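Local coordinates for archaeosine synthase (Pyrobaculum calidifontis, PDB 5K0P), which converts the nitrile of preQ0-modified tRNA into a formamidine, using free ammonium, in the last step of archaeosine biosynthesis, at residues 28-33 / 60-65. Sequence-based numbering, arbitrary orientation.
Sequences DSFEVS and ILHEEL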
loop_
_atom_site.group_PDB
_atom_site.type_symbol
_atom_site.label_atom_id
_atom_site.label_comp_id
_atom_site.label_asym_id
_atom_site.label_seq_id
_atom_site.Cartn_x
_atom_site.Cartn_y
_atom_site.Cartn_z
ATOM N N ASP A 28 -18.538 18.155 10.847
ATOM C CA ASP A 28 -17.119 18.087 11.037
ATOM C C ASP A 28 -16.896 16.609 11.349
ATOM O O ASP A 28 -17.039 16.161 12.493
ATOM C CB ASP A 28 -16.769 19.006 12.217
ATOM C CG ASP A 28 -15.306 19.466 12.220
ATOM O OD1 ASP A 28 -14.561 19.051 11.329
ATOM O OD2 ASP A 28 -14.900 20.221 13.144
ATOM N N SER A 29 -16.543 15.872 10.316
ATOM C CA SER A 29 -16.340 14.442 10.401
ATOM C C SER A 29 -14.948 14.093 11.006
ATOM O O SER A 29 -14.055 14.853 10.903
ATOM C CB SER A 29 -16.601 13.897 8.998
ATOM O OG SER A 29 -16.283 12.521 8.932
ATOM N N PHE A 30 -14.822 13.038 11.789
ATOM C CA PHE A 30 -13.588 12.647 12.406
ATOM C C PHE A 30 -13.381 11.165 12.548
ATOM O O PHE A 30 -14.325 10.384 12.502
ATOM C CB PHE A 30 -13.345 13.344 13.779
ATOM C CG PHE A 30 -14.358 13.067 14.848
ATOM C CD1 PHE A 30 -14.237 12.014 15.650
ATOM C CD2 PHE A 30 -15.447 13.911 15.020
ATOM C CE1 PHE A 30 -15.152 11.759 16.660
ATOM C CE2 PHE A 30 -16.397 13.690 15.972
ATOM C CZ PHE A 30 -16.258 12.598 16.843
ATOM N N GLU A 31 -12.099 10.800 12.740
ATOM C CA GLU A 31 -11.753 9.526 13.233
ATOM C C GLU A 31 -11.198 9.687 14.675
ATOM O O GLU A 31 -10.362 10.503 14.939
ATOM C CB GLU A 31 -10.716 8.901 12.241
ATOM C CG GLU A 31 -10.446 7.459 12.648
ATOM C CD GLU A 31 -9.173 6.882 12.057
ATOM O OE1 GLU A 31 -8.023 7.237 12.542
ATOM O OE2 GLU A 31 -9.352 6.037 11.146
ATOM N N VAL A 32 -11.649 8.870 15.592
ATOM C CA VAL A 32 -11.190 8.927 16.969
ATOM C C VAL A 32 -10.596 7.612 17.384
ATOM O O VAL A 32 -11.164 6.536 17.077
ATOM C CB VAL A 32 -12.297 9.396 17.913
ATOM C CG1 VAL A 32 -13.542 8.483 17.886
ATOM C CG2 VAL A 32 -11.776 9.477 19.361
ATOM N N SER A 33 -9.444 7.699 18.037
ATOM C CA SER A 33 -8.694 6.519 18.563
ATOM C C SER A 33 -8.597 6.731 20.067
ATOM O O SER A 33 -8.222 7.807 20.473
ATOM C CB SER A 33 -7.281 6.450 17.973
ATOM O OG SER A 33 -7.378 6.169 16.610
ATOM N N ILE A 60 -18.833 21.883 18.670
ATOM C CA ILE A 60 -17.721 21.705 19.584
ATOM C C ILE A 60 -16.466 21.626 18.776
ATOM O O ILE A 60 -16.464 20.917 17.787
ATOM C CB ILE A 60 -17.886 20.430 20.439
ATOM C CG1 ILE A 60 -16.724 20.314 21.458
ATOM C CG2 ILE A 60 -18.055 19.129 19.621
ATOM C CD1 ILE A 60 -16.982 19.206 22.460
ATOM N N LEU A 61 -15.425 22.351 19.154
ATOM C CA LEU A 61 -14.132 22.239 18.423
ATOM C C LEU A 61 -13.483 20.853 18.669
ATOM O O LEU A 61 -13.644 20.292 19.770
ATOM C CB LEU A 61 -13.137 23.285 18.927
ATOM C CG LEU A 61 -13.565 24.693 18.683
ATOM C CD1 LEU A 61 -12.653 25.585 19.490
ATOM C CD2 LEU A 61 -13.557 25.055 17.199
ATOM N N HIS A 62 -12.800 20.280 17.665
ATOM C CA HIS A 62 -12.140 18.979 17.927
ATOM C C HIS A 62 -11.095 18.997 19.069
ATOM O O HIS A 62 -10.929 17.983 19.784
ATOM C CB HIS A 62 -11.647 18.273 16.637
ATOM C CG HIS A 62 -12.783 17.852 15.726
ATOM N ND1 HIS A 62 -12.613 17.489 14.402
ATOM C CD2 HIS A 62 -14.124 17.782 15.965
ATOM C CE1 HIS A 62 -13.788 17.189 13.871
ATOM N NE2 HIS A 62 -14.729 17.378 14.802
ATOM N N GLU A 63 -10.454 20.139 19.266
ATOM C CA GLU A 63 -9.534 20.283 20.375
ATOM C C GLU A 63 -10.236 20.064 21.710
ATOM O O GLU A 63 -9.605 19.555 22.631
ATOM C CB GLU A 63 -8.793 21.654 20.346
ATOM C CG GLU A 63 -9.699 22.850 20.635
ATOM C CD GLU A 63 -9.175 24.240 20.184
ATOM O OE1 GLU A 63 -9.040 25.164 21.066
ATOM O OE2 GLU A 63 -8.959 24.459 18.966
ATOM N N GLU A 64 -11.525 20.447 21.812
ATOM C CA GLU A 64 -12.339 20.300 23.032
ATOM C C GLU A 64 -12.922 18.930 23.105
ATOM O O GLU A 64 -13.025 18.337 24.171
ATOM C CB GLU A 64 -13.494 21.320 23.077
ATOM C CG GLU A 64 -13.004 22.711 23.259
ATOM C CD GLU A 64 -14.027 23.782 22.812
ATOM O OE1 GLU A 64 -15.137 23.534 22.214
ATOM O OE2 GLU A 64 -13.677 24.923 23.031
ATOM N N LEU A 65 -13.393 18.470 21.963
ATOM C CA LEU A 65 -13.902 17.113 21.863
ATOM C C LEU A 65 -12.901 16.095 22.371
ATOM O O LEU A 65 -13.297 15.258 23.185
ATOM C CB LEU A 65 -14.358 16.787 20.421
ATOM C CG LEU A 65 -15.214 15.491 20.238
ATOM C CD1 LEU A 65 -16.011 15.625 18.915
ATOM C CD2 LEU A 65 -14.350 14.207 20.254
HETATM O O HOH W 1 -16.788 20.128 15.255
HETATM O O HOH W 2 -12.826 21.435 15.067
#
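Phe30 and His62 bring the two backbones closest, with their CA atoms 8.5 Å apart: residues 28-33 are extended strand, while 60-65 run from a loop into the first turn of a helix. Leu61 is the N-cap, its O accepting from both Glu64 N and Leu65 N, and its own N donates to Glu64 OE1 at 3.3 Å.

The imidazole of His62 lies between strand and helix, with Asp28 over one face and Phe30 over the other. The carboxylate lies nearly flat on the ring, planes 20° apart, with OD2 offset toward the rim. Because Asp28 OD2 lies over the ring, it does not hydrogen-bond His62 NE2, 3.3 Å away, whose hydrogen-bond partner is Ser19 OG. With chi1 at -158° the carboxylate swings opposite the backbone N and over the histidine. Two waters tie Asp28 OD2 to the helix start, one donating also to Ile60 O, the other accepting from His62 N at 2.8 Å. On the opposite face of the imidazole, Phe30 turns its edge to the ring, a T-shaped pair with centroids 5.1 Å apart and planes at 73°. Farther out on the same phenyl ring, Phe30 CE2 meets Leu65 CD1 at 3.5 Å, an apolar contact that carries the packing further along the helix.

His62 is fixed in rotation from outside, ND1 bonding Ser88 OG as NE2 bonds Ser19. Asp28, the probable proton donor/acceptor, lies beside the thioimide-forming Cys21, and Asp28, His62 and Glu63 bind substrate in a site shared between adjacent subunits of the tunnel-fold decamer. Strand 27-37 runs between strands 10-20 and 81-90 in the antiparallel sheet; helix 62-77 packs against this sheet, where Val86 touches both Phe30 and His62.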